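Local coordinates for protein digeranylgeranylglycerophospholipid reductase (Sulfolobus acidocaldarius, PDB 4OPC) that reduces the double bonds of geranylgeranyl chains in archaeal membrane lipid precursors, using FAD, to give saturated phytanyl lipids, at residues P82-V87 against L250-P255; M237-P240 against E244-K247; I363-K368 against R396-L401; E69-I74 against K224-V229. One frame throughout, in Å; residues are numbered along the deposited sequence.

Contact 1 of 4, residues P82-V87 against L250-P255; sequences PDMQTV and LDKYAP
Lys252 and Pro82 meet through water rather than directly. The ammonium NZ of Lys252 stops 4.0 Å from the carbonyl O of Pro82, too far for a bond, and two waters fill the interval. Water 2 is the clearer bridge. It donates to Pro82 O at 3.0 Å. From Lys252 NZ it accepts at 2.7 Å. Water 1 accepts from Lys252 NZ at 2.9 Å. It also lies in the plane of the Tyr253 ring at its edge, 2.6 Å from Tyr253 OH; its further link to Pro82 O is doubtful. That hydroxyl also hydrogen-bonds Thr211. The lysine chain starts with CG opposite the backbone N (chi1 -163°), runs extended, and bends only at its last torsion (chi4 -53°), which brings NZ to both waters.

The contact sets the tip of a beta-hairpin, the turn joining antiparallel strands 70-80 and 87-97, against the C-terminal end of helix 242-253 in the reductase catalytic domain. Within the tip an Asx turn fixes the bend: Asp83 OD1 accepts from Gln85 N at 2.9 Å with an N-H...O angle of 157°, the donor coming from above the carboxylate plane.

Apolar packing comes from Met84, whose CE approaches Tyr253 CE1 at 3.4 Å, obliquely to the ring. Two conformers of Met84 were modelled, so this closeness belongs to one of them and is doubtful. Lys252 CB lies above one face of the Tyr253 ring, near its rim, and Trp217 stacks on the same ring.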
loop_
_atom_site.group_PDB
_atom_site.type_symbol
_atom_site.label_atom_id
_atom_site.label_comp_id
_atom_site.label_asym_id
_atom_site.label_seq_id
_atom_site.Cartn_x
_atom_site.Cartn_y
_atom_site.Cartn_z
ATOM N N PRO A 82 -15.126 -4.758 18.219
ATOM C CA PRO A 82 -14.522 -5.872 18.963
ATOM C C PRO A 82 -15.538 -6.821 19.586
ATOM O O PRO A 82 -15.331 -8.030 19.520
ATOM C CB PRO A 82 -13.697 -5.159 20.032
ATOM C CG PRO A 82 -13.246 -3.900 19.330
ATOM C CD PRO A 82 -14.416 -3.488 18.453
ATOM N N ASP A 83 -16.616 -6.296 20.166
ATOM C CA ASP A 83 -17.643 -7.163 20.747
ATOM C C ASP A 83 -18.646 -7.735 19.740
ATOM O O ASP A 83 -19.549 -8.490 20.114
ATOM C CB ASP A 83 -18.357 -6.473 21.928
ATOM C CG ASP A 83 -19.136 -5.213 21.531
ATOM O OD1 ASP A 83 -19.438 -4.986 20.342
ATOM O OD2 ASP A 83 -19.495 -4.441 22.455
ATOM N N MET A 84 -18.458 -7.368 18.476
ATOM C CA MET A 84 -19.293 -7.805 17.356
ATOM C C MET A 84 -20.749 -7.395 17.482
ATOM O O MET A 84 -21.608 -7.867 16.738
ATOM C CB MET A 84 -19.169 -9.308 17.124
ATOM C CG MET A 84 -17.791 -9.718 16.662
ATOM S SD MET A 84 -17.759 -11.462 16.253
ATOM C CE MET A 84 -16.044 -11.667 15.817
ATOM N N GLN A 85 -21.024 -6.481 18.411
ATOM C CA GLN A 85 -22.383 -5.993 18.588
ATOM C C GLN A 85 -22.738 -4.840 17.646
ATOM O O GLN A 85 -23.912 -4.530 17.452
ATOM C CB GLN A 85 -22.644 -5.616 20.052
ATOM C CG GLN A 85 -22.515 -6.804 21.011
ATOM C CD GLN A 85 -22.776 -6.419 22.448
ATOM O OE1 GLN A 85 -23.475 -5.447 22.719
ATOM N NE2 GLN A 85 -22.202 -7.174 23.374
ATOM N N THR A 86 -21.734 -4.200 17.061
ATOM C CA THR A 86 -22.011 -3.125 16.125
ATOM C C THR A 86 -21.274 -3.361 14.810
ATOM O O THR A 86 -20.054 -3.526 14.792
ATOM C CB THR A 86 -21.607 -1.746 16.691
ATOM O OG1 THR A 86 -22.203 -1.553 17.981
ATOM C CG2 THR A 86 -22.073 -0.649 15.754
ATOM N N VAL A 87 -22.030 -3.377 13.715
ATOM C CA VAL A 87 -21.466 -3.528 12.380
ATOM C C VAL A 87 -21.789 -2.286 11.565
ATOM O O VAL A 87 -22.954 -1.916 11.422
ATOM C CB VAL A 87 -22.038 -4.759 11.660
ATOM C CG1 VAL A 87 -21.488 -4.847 10.240
ATOM C CG2 VAL A 87 -21.697 -6.019 12.427
ATOM N N LEU A 250 -8.594 -17.930 14.763
ATOM C CA LEU A 250 -9.270 -18.213 13.491
ATOM C C LEU A 250 -10.752 -18.584 13.657
ATOM O O LEU A 250 -11.609 -18.067 12.934
ATOM C CB LEU A 250 -8.546 -19.319 12.712
ATOM C CG LEU A 250 -9.223 -19.742 11.399
ATOM C CD1 LEU A 250 -9.304 -18.570 10.443
ATOM C CD2 LEU A 250 -8.524 -20.931 10.741
ATOM N N ASP A 251 -11.051 -19.439 14.629
ATOM C CA ASP A 251 -12.424 -19.910 14.841
ATOM C C ASP A 251 -13.415 -18.788 15.186
ATOM O O ASP A 251 -14.611 -18.914 14.927
ATOM C CB ASP A 251 -12.475 -20.979 15.935
ATOM C CG ASP A 251 -11.841 -22.290 15.513
ATOM O OD1 ASP A 251 -11.552 -22.473 14.308
ATOM O OD2 ASP A 251 -11.643 -23.155 16.396
ATOM N N LYS A 252 -12.922 -17.712 15.789
ATOM C CA LYS A 252 -13.755 -16.570 16.116
ATOM C C LYS A 252 -14.275 -15.916 14.839
ATOM O O LYS A 252 -15.430 -15.491 14.779
ATOM C CB LYS A 252 -12.947 -15.564 16.935
ATOM C CG LYS A 252 -13.762 -14.536 17.693
ATOM C CD LYS A 252 -12.847 -13.709 18.588
ATOM C CE LYS A 252 -13.634 -12.784 19.502
ATOM N NZ LYS A 252 -14.594 -11.928 18.755
ATOM N N TYR A 253 -13.434 -15.860 13.817
ATOM C CA TYR A 253 -13.744 -15.090 12.617
ATOM C C TYR A 253 -14.133 -15.941 11.418
ATOM O O TYR A 253 -14.750 -15.446 10.474
ATOM C CB TYR A 253 -12.571 -14.176 12.273
ATOM C CG TYR A 253 -12.209 -13.318 13.454
ATOM C CD1 TYR A 253 -13.054 -12.297 13.867
ATOM C CD2 TYR A 253 -11.051 -13.553 14.182
ATOM C CE1 TYR A 253 -12.748 -11.521 14.964
ATOM C CE2 TYR A 253 -10.735 -12.780 15.290
ATOM C CZ TYR A 253 -11.591 -11.766 15.668
ATOM O OH TYR A 253 -11.297 -10.993 16.768
ATOM N N ALA A 254 -13.762 -17.218 11.455
ATOM C CA ALA A 254 -14.057 -18.130 10.357
ATOM C C ALA A 254 -14.409 -19.507 10.905
ATOM O O ALA A 254 -13.688 -20.478 10.667
ATOM C CB ALA A 254 -12.862 -18.221 9.409
ATOM N N PRO A 255 -15.527 -19.606 11.639
ATOM C CA PRO A 255 -15.913 -20.902 12.198
ATOM C C PRO A 255 -16.331 -21.875 11.098
ATOM O O PRO A 255 -16.388 -23.075 11.345
ATOM C CB PRO A 255 -17.116 -20.556 13.079
ATOM C CG PRO A 255 -17.681 -19.324 12.470
ATOM C CD PRO A 255 -16.499 -18.549 11.971
HETATM O O HOH W 1 -13.304 -9.564 17.595
HETATM O O HOH W 2 -16.481 -10.735 20.322
#

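Contact 2 of 4, residues M237-P240 against E244-K247; sequences MGYP and EYYK
Tyr245 reaches back to Pro240 across the start of helix 242-253. The contact is a local one within a strand-loop-helix connection of the geranylgeranyl reductase catalytic domain, between the helix's first turns and the loop that brings the chain in from strand 226-234. Only three residues separate the two segments, and the closest CA atoms are those of Pro240 and Glu244.

Glu244 comes first. Its CB is directed at the loop, but its carboxylate turns away, and its backbone N has a weak hydrogen bond to Ser241 OG.

Tyr245 carries the contact. With CG opposite the carbonyl carbon (chi1 -83°), the ring is directed at the loop and its hydroxyl end arrives beside the proline: OH lies 3.4 Å from Pro240 CD, and CE2 is 3.7 Å from the same carbon. At the ring edge, in its plane, Pro240 O comes within 3.5 Å of CE2. Beyond the proline, Tyr245 OH is 3.9 Å from Tyr239 CB, an oblique approach that does not amount to stacking; no hydrogen bond joins the segments. With an alanine here, Pro240 CD and Tyr239 CB would probably lose their packing partner, opening a gap between loop and helix. Leu231 and Pro213 also touch this tyrosine.

Tyr246 packs on strand 226-234, its hydroxyl bonded to Glu189. One turn on from Glu244, Lys247 closes a salt bridge within the helix: NZ approaches Glu244 OE2 at 3.2 Å on the syn side, 23° out of the carboxylate plane.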
loop_
_atom_site.group_PDB
_atom_site.type_symbol
_atom_site.label_atom_id
_atom_site.label_comp_id
_atom_site.label_asym_id
_atom_site.label_seq_id
_atom_site.Cartn_x
_atom_site.Cartn_y
_atom_site.Cartn_z
ATOM N N MET A 237 6.377 -3.768 18.285
ATOM C CA MET A 237 5.707 -3.753 19.585
ATOM C C MET A 237 6.004 -4.979 20.444
ATOM O O MET A 237 5.511 -5.081 21.568
ATOM C CB MET A 237 4.187 -3.641 19.402
ATOM C CG MET A 237 3.731 -2.450 18.566
ATOM S SD MET A 237 4.051 -0.871 19.372
ATOM C CE MET A 237 2.769 -0.870 20.621
ATOM N N GLY A 238 6.782 -5.916 19.913
ATOM C CA GLY A 238 7.146 -7.104 20.671
ATOM C C GLY A 238 6.080 -8.186 20.733
ATOM O O GLY A 238 6.180 -9.103 21.551
ATOM N N TYR A 239 5.068 -8.089 19.877
ATOM C CA TYR A 239 3.980 -9.065 19.851
ATOM C C TYR A 239 4.502 -10.436 19.437
ATOM O O TYR A 239 5.452 -10.530 18.658
ATOM C CB TYR A 239 2.889 -8.623 18.870
ATOM C CG TYR A 239 2.218 -7.317 19.234
ATOM C CD1 TYR A 239 1.953 -6.992 20.559
ATOM C CD2 TYR A 239 1.849 -6.416 18.254
ATOM C CE1 TYR A 239 1.341 -5.795 20.890
ATOM C CE2 TYR A 239 1.235 -5.224 18.574
ATOM C CZ TYR A 239 0.982 -4.920 19.890
ATOM O OH TYR A 239 0.379 -3.730 20.220
ATOM N N PRO A 240 3.872 -11.506 19.959
ATOM C CA PRO A 240 4.209 -12.882 19.592
ATOM C C PRO A 240 3.933 -13.154 18.120
ATOM O O PRO A 240 3.373 -12.311 17.413
ATOM C CB PRO A 240 3.248 -13.723 20.444
ATOM C CG PRO A 240 2.764 -12.827 21.508
ATOM C CD PRO A 240 2.786 -11.449 20.951
ATOM N N GLU A 244 0.785 -17.590 15.446
ATOM C CA GLU A 244 0.152 -18.057 16.670
ATOM C C GLU A 244 -1.152 -17.306 16.931
ATOM O O GLU A 244 -2.124 -17.903 17.378
ATOM C CB GLU A 244 1.115 -17.989 17.859
ATOM C CG GLU A 244 2.235 -19.034 17.806
ATOM C CD GLU A 244 1.721 -20.473 17.819
ATOM O OE1 GLU A 244 0.763 -20.775 18.570
ATOM O OE2 GLU A 244 2.276 -21.309 17.072
ATOM N N TYR A 245 -1.186 -16.008 16.638
ATOM C CA TYR A 245 -2.452 -15.269 16.710
ATOM C C TYR A 245 -3.469 -15.895 15.771
ATOM O O TYR A 245 -4.630 -16.087 16.135
ATOM C CB TYR A 245 -2.274 -13.806 16.290
ATOM C CG TYR A 245 -1.763 -12.874 17.362
ATOM C CD1 TYR A 245 -2.640 -12.199 18.200
ATOM C CD2 TYR A 245 -0.400 -12.646 17.515
ATOM C CE1 TYR A 245 -2.175 -11.333 19.183
ATOM C CE2 TYR A 245 0.074 -11.779 18.482
ATOM C CZ TYR A 245 -0.817 -11.127 19.314
ATOM O OH TYR A 245 -0.343 -10.271 20.280
ATOM N N TYR A 246 -3.033 -16.194 14.551
ATOM C CA TYR A 246 -3.926 -16.775 13.553
ATOM C C TYR A 246 -4.518 -18.098 14.029
ATOM O O TYR A 246 -5.732 -18.291 13.986
ATOM C CB TYR A 246 -3.212 -16.964 12.207
ATOM C CG TYR A 246 -4.120 -17.496 11.116
ATOM C CD1 TYR A 246 -4.856 -16.628 10.305
ATOM C CD2 TYR A 246 -4.242 -18.863 10.894
ATOM C CE1 TYR A 246 -5.686 -17.119 9.296
ATOM C CE2 TYR A 246 -5.067 -19.368 9.897
ATOM C CZ TYR A 246 -5.786 -18.493 9.102
ATOM O OH TYR A 246 -6.611 -19.007 8.126
ATOM N N LYS A 247 -3.670 -19.010 14.492
ATOM C CA LYS A 247 -4.146 -20.295 14.980
ATOM C C LYS A 247 -5.107 -20.151 16.156
ATOM O O LYS A 247 -6.104 -20.869 16.252
ATOM C CB LYS A 247 -2.958 -21.162 15.381
ATOM C CG LYS A 247 -2.153 -21.694 14.205
ATOM C CD LYS A 247 -0.820 -22.266 14.669
ATOM C CE LYS A 247 -1.000 -23.219 15.843
ATOM N NZ LYS A 247 0.315 -23.684 16.373
#

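Contact 3 of 4, residues I363-K368 against R396-L401; sequences INYGMK and RVISGL
Tyr365 lays its ring under Leu401. Carbon CD1 of Leu401 sits 3.7 Å from the ring centroid and 11° off the ring normal, a CH-pi contact over the centre of the face. The tyrosine and leucine side chains run antiparallel where they overlap, with Leu401 CB 3.7 Å from Tyr365 OH. Ile398 takes a different part of the same ring: its CG2 lies at the edge, near the ring plane, 3.9 Å from Tyr365 CE2. Face and edge of one ring are thus occupied by residues three apart in sequence.

With CG trans to the backbone N, chi1 of -175° carries the ring out toward the turn, and Tyr365 OH lies 2.8 Å from water 3. That water donates to Val397 O at 2.6 Å and accepts from Gly400 N at 2.9 Å, tying the phenol to two backbone groups although no hydrogen bond crosses directly. A leucine in place of Tyr365 would probably leave water 3 without its hydroxyl partner and Leu401 CD1 without an aromatic face to lie on.

The backbone opposite is a type I beta turn from Ile398 to Leu401, closed by Leu401 N to Ile398 O at 2.9 Å, at the C-terminal side of helix 388-397. The arrangement is a helix-to-turn packing in the mainly helical C-terminal part of the chain, where an aromatic residue of helix 360-368 meets a beta turn.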
loop_
_atom_site.group_PDB
_atom_site.type_symbol
_atom_site.label_atom_id
_atom_site.label_comp_id
_atom_site.label_asym_id
_atom_site.label_seq_id
_atom_site.Cartn_x
_atom_site.Cartn_y
_atom_site.Cartn_z
ATOM N N ILE A 363 -13.466 1.440 21.189
ATOM C CA ILE A 363 -14.007 1.157 19.867
ATOM C C ILE A 363 -15.449 0.656 19.962
ATOM O O ILE A 363 -16.322 1.109 19.214
ATOM C CB ILE A 363 -13.119 0.166 19.129
ATOM C CG1 ILE A 363 -11.701 0.743 19.041
ATOM C CG2 ILE A 363 -13.685 -0.122 17.730
ATOM C CD1 ILE A 363 -10.610 -0.281 18.736
ATOM N N ASN A 364 -15.713 -0.253 20.899
ATOM C CA ASN A 364 -17.081 -0.705 21.130
ATOM C C ASN A 364 -18.026 0.453 21.429
ATOM O O ASN A 364 -19.133 0.520 20.892
ATOM C CB ASN A 364 -17.140 -1.702 22.292
ATOM C CG ASN A 364 -16.571 -3.058 21.919
ATOM O OD1 ASN A 364 -16.637 -3.473 20.758
ATOM N ND2 ASN A 364 -16.022 -3.759 22.896
ATOM N N TYR A 365 -17.593 1.348 22.313
ATOM C CA TYR A 365 -18.409 2.484 22.717
ATOM C C TYR A 365 -18.638 3.443 21.558
ATOM O O TYR A 365 -19.774 3.847 21.297
ATOM C CB TYR A 365 -17.716 3.209 23.862
ATOM C CG TYR A 365 -18.508 4.340 24.450
ATOM C CD1 TYR A 365 -19.500 4.096 25.386
ATOM C CD2 TYR A 365 -18.255 5.656 24.082
ATOM C CE1 TYR A 365 -20.227 5.137 25.949
ATOM C CE2 TYR A 365 -18.974 6.700 24.635
ATOM C CZ TYR A 365 -19.955 6.433 25.557
ATOM O OH TYR A 365 -20.672 7.470 26.112
ATOM N N GLY A 366 -17.561 3.812 20.875
ATOM C CA GLY A 366 -17.636 4.757 19.777
ATOM C C GLY A 366 -18.496 4.244 18.635
ATOM O O GLY A 366 -19.280 4.993 18.058
ATOM N N MET A 367 -18.375 2.961 18.314
ATOM C CA MET A 367 -19.197 2.387 17.253
ATOM C C MET A 367 -20.661 2.272 17.668
ATOM O O MET A 367 -21.559 2.637 16.905
ATOM C CB MET A 367 -18.643 1.041 16.803
ATOM C CG MET A 367 -17.316 1.186 16.076
ATOM S SD MET A 367 -16.690 -0.333 15.336
ATOM C CE MET A 367 -17.936 -0.618 14.078
ATOM N N LYS A 368 -20.909 1.784 18.879
ATOM C CA LYS A 368 -22.286 1.632 19.337
ATOM C C LYS A 368 -23.010 2.972 19.437
ATOM O O LYS A 368 -24.193 3.076 19.089
ATOM C CB LYS A 368 -22.348 0.897 20.678
ATOM C CG LYS A 368 -23.761 0.793 21.245
ATOM C CD LYS A 368 -23.851 -0.230 22.366
ATOM C CE LYS A 368 -23.716 -1.651 21.834
ATOM N NZ LYS A 368 -23.856 -2.649 22.931
ATOM N N ARG A 396 -19.643 15.688 21.357
ATOM C CA ARG A 396 -20.929 15.750 22.033
ATOM C C ARG A 396 -21.481 14.341 22.275
ATOM O O ARG A 396 -22.052 14.061 23.325
ATOM C CB ARG A 396 -21.922 16.606 21.246
ATOM C CG ARG A 396 -23.335 16.592 21.819
ATOM C CD ARG A 396 -24.227 17.634 21.171
ATOM N NE ARG A 396 -23.966 18.976 21.683
ATOM C CZ ARG A 396 -24.623 20.060 21.283
ATOM N NH1 ARG A 396 -25.570 19.953 20.362
ATOM N NH2 ARG A 396 -24.334 21.253 21.802
ATOM N N VAL A 397 -21.300 13.450 21.307
ATOM C CA VAL A 397 -21.808 12.088 21.427
ATOM C C VAL A 397 -21.208 11.343 22.622
ATOM O O VAL A 397 -21.907 10.604 23.324
ATOM C CB VAL A 397 -21.588 11.297 20.117
ATOM C CG1 VAL A 397 -21.752 9.800 20.339
ATOM C CG2 VAL A 397 -22.545 11.794 19.041
ATOM N N ILE A 398 -19.920 11.552 22.876
ATOM C CA ILE A 398 -19.245 10.801 23.925
ATOM C C ILE A 398 -19.164 11.564 25.239
ATOM O O ILE A 398 -18.485 11.124 26.167
ATOM C CB ILE A 398 -17.826 10.366 23.500
ATOM C CG1 ILE A 398 -16.919 11.582 23.294
ATOM C CG2 ILE A 398 -17.881 9.505 22.231
ATOM C CD1 ILE A 398 -15.451 11.235 23.178
ATOM N N SER A 399 -19.876 12.685 25.325
ATOM C CA SER A 399 -19.717 13.605 26.448
ATOM C C SER A 399 -20.210 13.002 27.760
ATOM O O SER A 399 -19.924 13.527 28.834
ATOM C CB SER A 399 -20.404 14.951 26.165
ATOM O OG SER A 399 -21.814 14.814 26.049
ATOM N N GLY A 400 -20.947 11.899 27.662
ATOM C CA GLY A 400 -21.454 11.215 28.834
ATOM C C GLY A 400 -20.547 10.102 29.329
ATOM O O GLY A 400 -20.822 9.494 30.360
ATOM N N LEU A 401 -19.461 9.839 28.610
ATOM C CA LEU A 401 -18.555 8.746 28.958
ATOM C C LEU A 401 -17.857 9.035 30.286
ATOM O O LEU A 401 -17.227 10.079 30.452
ATOM C CB LEU A 401 -17.532 8.530 27.838
ATOM C CG LEU A 401 -16.515 7.400 27.988
ATOM C CD1 LEU A 401 -17.210 6.051 28.083
ATOM C CD2 LEU A 401 -15.536 7.413 26.820
HETATM O O HOH W 3 -22.009 9.875 25.837
#

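Contact 4 of 4, residues E69-I74 against K224-V229; sequences ELENKI and KNKVNV
Glu71 OE2 meets the ammonium end of Lys226. From the glutamate CB, directed at the other strand, CG continues opposite the carbonyl carbon (chi1 -61°) and the chain stays extended to CD, delivering the carboxylate across the interval. There the two oxygens part company. OE2 takes the cross-contact: it lies 3.4 Å from Lys226 NZ, a salt bridge whose hydrogen bond is weak, and 3.5 Å from Lys226 CE. Water 4 reinforces the pair, donating to Glu71 OE2 at 2.8 Å and accepting from Lys226 NZ at 2.8 Å.

The two segments lie in one mixed sheet but are not neighbours in it, since strands 202-206 and 216-221 come between. Glu71 and Asn72 form a classic beta bulge opposite Glu96 on strand 87-97. The CA atoms of Glu71 and Lys226 are still 9.5 Å apart, a gap bridged by long side chains set roughly perpendicular to each other.

OE1, the other carboxylate oxygen, pairs with Lys222, so two lysines probably share the neutralisation of this carboxylate. The pair borders the FAD-binding neighbourhood: side chain to side chain, Glu71 is about 5 Å from Asp50, which binds FAD.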
loop_
_atom_site.group_PDB
_atom_site.type_symbol
_atom_site.label_atom_id
_atom_site.label_comp_id
_atom_site.label_asym_id
_atom_site.label_seq_id
_atom_site.Cartn_x
_atom_site.Cartn_y
_atom_site.Cartn_z
ATOM N N GLU A 69 -9.516 -14.312 -13.461
ATOM C CA GLU A 69 -8.886 -13.204 -12.726
ATOM C C GLU A 69 -9.812 -12.532 -11.725
ATOM O O GLU A 69 -9.357 -11.997 -10.716
ATOM C CB GLU A 69 -8.394 -12.119 -13.685
ATOM C CG GLU A 69 -7.338 -12.559 -14.659
ATOM C CD GLU A 69 -7.207 -11.613 -15.825
ATOM O OE1 GLU A 69 -7.819 -10.518 -15.792
ATOM O OE2 GLU A 69 -6.496 -11.979 -16.778
ATOM N N LEU A 70 -11.100 -12.503 -12.033
ATOM C CA LEU A 70 -12.082 -11.902 -11.147
ATOM C C LEU A 70 -12.822 -13.002 -10.413
ATOM O O LEU A 70 -13.706 -13.660 -10.971
ATOM C CB LEU A 70 -13.057 -11.022 -11.923
ATOM C CG LEU A 70 -14.135 -10.314 -11.102
ATOM C CD1 LEU A 70 -13.548 -9.735 -9.826
ATOM C CD2 LEU A 70 -14.789 -9.223 -11.932
ATOM N N GLU A 71 -12.451 -13.206 -9.155
ATOM C CA GLU A 71 -12.999 -14.305 -8.382
ATOM C C GLU A 71 -14.361 -13.959 -7.803
ATOM O O GLU A 71 -15.245 -14.809 -7.750
ATOM C CB GLU A 71 -12.030 -14.722 -7.275
ATOM C CG GLU A 71 -10.682 -15.199 -7.793
ATOM C CD GLU A 71 -9.913 -15.986 -6.758
ATOM O OE1 GLU A 71 -8.817 -15.541 -6.362
ATOM O OE2 GLU A 71 -10.408 -17.052 -6.335
ATOM N N ASN A 72 -14.539 -12.709 -7.392
ATOM C CA ASN A 72 -15.789 -12.321 -6.745
ATOM C C ASN A 72 -16.005 -10.815 -6.812
ATOM O O ASN A 72 -15.080 -10.033 -6.562
ATOM C CB ASN A 72 -15.786 -12.813 -5.288
ATOM C CG ASN A 72 -17.127 -12.638 -4.593
ATOM O OD1 ASN A 72 -18.185 -12.892 -5.168
ATOM N ND2 ASN A 72 -17.081 -12.215 -3.334
ATOM N N LYS A 73 -17.217 -10.401 -7.154
ATOM C CA LYS A 73 -17.554 -8.982 -7.184
ATOM C C LYS A 73 -17.892 -8.477 -5.785
ATOM O O LYS A 73 -18.661 -9.106 -5.063
ATOM C CB LYS A 73 -18.724 -8.730 -8.144
ATOM C CG LYS A 73 -19.176 -7.281 -8.217
ATOM C CD LYS A 73 -18.058 -6.379 -8.719
ATOM C CE LYS A 73 -18.414 -4.912 -8.555
ATOM N NZ LYS A 73 -17.266 -4.031 -8.891
ATOM N N ILE A 74 -17.316 -7.337 -5.412
ATOM C CA ILE A 74 -17.508 -6.758 -4.082
ATOM C C ILE A 74 -18.379 -5.512 -4.142
ATOM O O ILE A 74 -18.160 -4.635 -4.978
ATOM C CB ILE A 74 -16.155 -6.386 -3.451
ATOM C CG1 ILE A 74 -15.271 -7.627 -3.328
ATOM C CG2 ILE A 74 -16.339 -5.733 -2.091
ATOM C CD1 ILE A 74 -15.927 -8.764 -2.560
ATOM N N LYS A 224 -18.932 -18.057 -3.176
ATOM C CA LYS A 224 -19.981 -18.430 -2.240
ATOM C C LYS A 224 -19.457 -19.388 -1.174
ATOM O O LYS A 224 -20.063 -19.531 -0.110
ATOM C CB LYS A 224 -21.144 -19.081 -2.990
ATOM C CG LYS A 224 -21.896 -18.146 -3.927
ATOM C CD LYS A 224 -23.006 -17.422 -3.187
ATOM C CE LYS A 224 -23.995 -18.407 -2.586
ATOM N NZ LYS A 224 -24.938 -17.744 -1.639
ATOM N N ASN A 225 -18.339 -20.046 -1.466
ATOM C CA ASN A 225 -17.800 -21.088 -0.597
ATOM C C ASN A 225 -16.278 -21.056 -0.506
ATOM O O ASN A 225 -15.638 -22.080 -0.289
ATOM C CB ASN A 225 -18.262 -22.478 -1.060
ATOM C CG ASN A 225 -19.735 -22.732 -0.781
ATOM O OD1 ASN A 225 -20.105 -23.185 0.305
ATOM N ND2 ASN A 225 -20.580 -22.439 -1.759
ATOM N N LYS A 226 -15.697 -19.871 -0.666
ATOM C CA LYS A 226 -14.249 -19.730 -0.628
ATOM C C LYS A 226 -13.914 -18.366 -0.055
ATOM O O LYS A 226 -14.541 -17.373 -0.407
ATOM C CB LYS A 226 -13.647 -19.891 -2.026
ATOM C CG LYS A 226 -12.124 -19.754 -2.065
ATOM C CD LYS A 226 -11.505 -20.271 -3.365
ATOM C CE LYS A 226 -12.111 -19.614 -4.592
ATOM N NZ LYS A 226 -11.570 -20.213 -5.856
ATOM N N VAL A 227 -12.937 -18.321 0.844
ATOM C CA VAL A 227 -12.644 -17.084 1.556
ATOM C C VAL A 227 -11.152 -16.884 1.792
ATOM O O VAL A 227 -10.417 -17.835 2.046
ATOM C CB VAL A 227 -13.431 -17.015 2.905
ATOM C CG1 VAL A 227 -12.999 -18.123 3.866
ATOM C CG2 VAL A 227 -13.281 -15.644 3.566
ATOM N N ASN A 228 -10.726 -15.631 1.665
ATOM C CA ASN A 228 -9.394 -15.179 2.056
ATOM C C ASN A 228 -9.536 -14.596 3.472
ATOM O O ASN A 228 -10.194 -13.570 3.670
ATOM C CB ASN A 228 -8.894 -14.147 1.018
ATOM C CG ASN A 228 -7.497 -13.613 1.303
ATOM O OD1 ASN A 228 -7.177 -13.216 2.425
ATOM N ND2 ASN A 228 -6.665 -13.569 0.262
ATOM N N VAL A 229 -8.970 -15.291 4.453
ATOM C CA VAL A 229 -9.112 -14.897 5.857
ATOM C C VAL A 229 -7.730 -14.638 6.442
ATOM O O VAL A 229 -6.790 -15.399 6.207
ATOM C CB VAL A 229 -9.911 -15.955 6.683
ATOM C CG1 VAL A 229 -9.374 -17.359 6.448
ATOM C CG2 VAL A 229 -9.895 -15.607 8.160
HETATM O O HOH W 4 -12.724 -18.240 -7.448
#

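In the fold
None of the four is deep core: contact 1 is partly buried, while contacts 2, 3 and 4 lie at the surface. Contacts 1 and 2 share helix 242-253, using its C-terminal and N-terminal ends, and contact 2 is nested inside the loop closed by contact 1. Strand 226-234, which precedes that helix, links contact 4 to both through Val229, packed against Leu250, Ala254 and Tyr246. Contacts 1 and 3 touch through polar pairs, Gln85 with Lys368 and Asp83 with Asn364. Contact 4, across the sheet, is charge plus water; contacts 1 and 3 each combine a tyrosine with bridging water; contact 2 is packing without a hydrogen bond across.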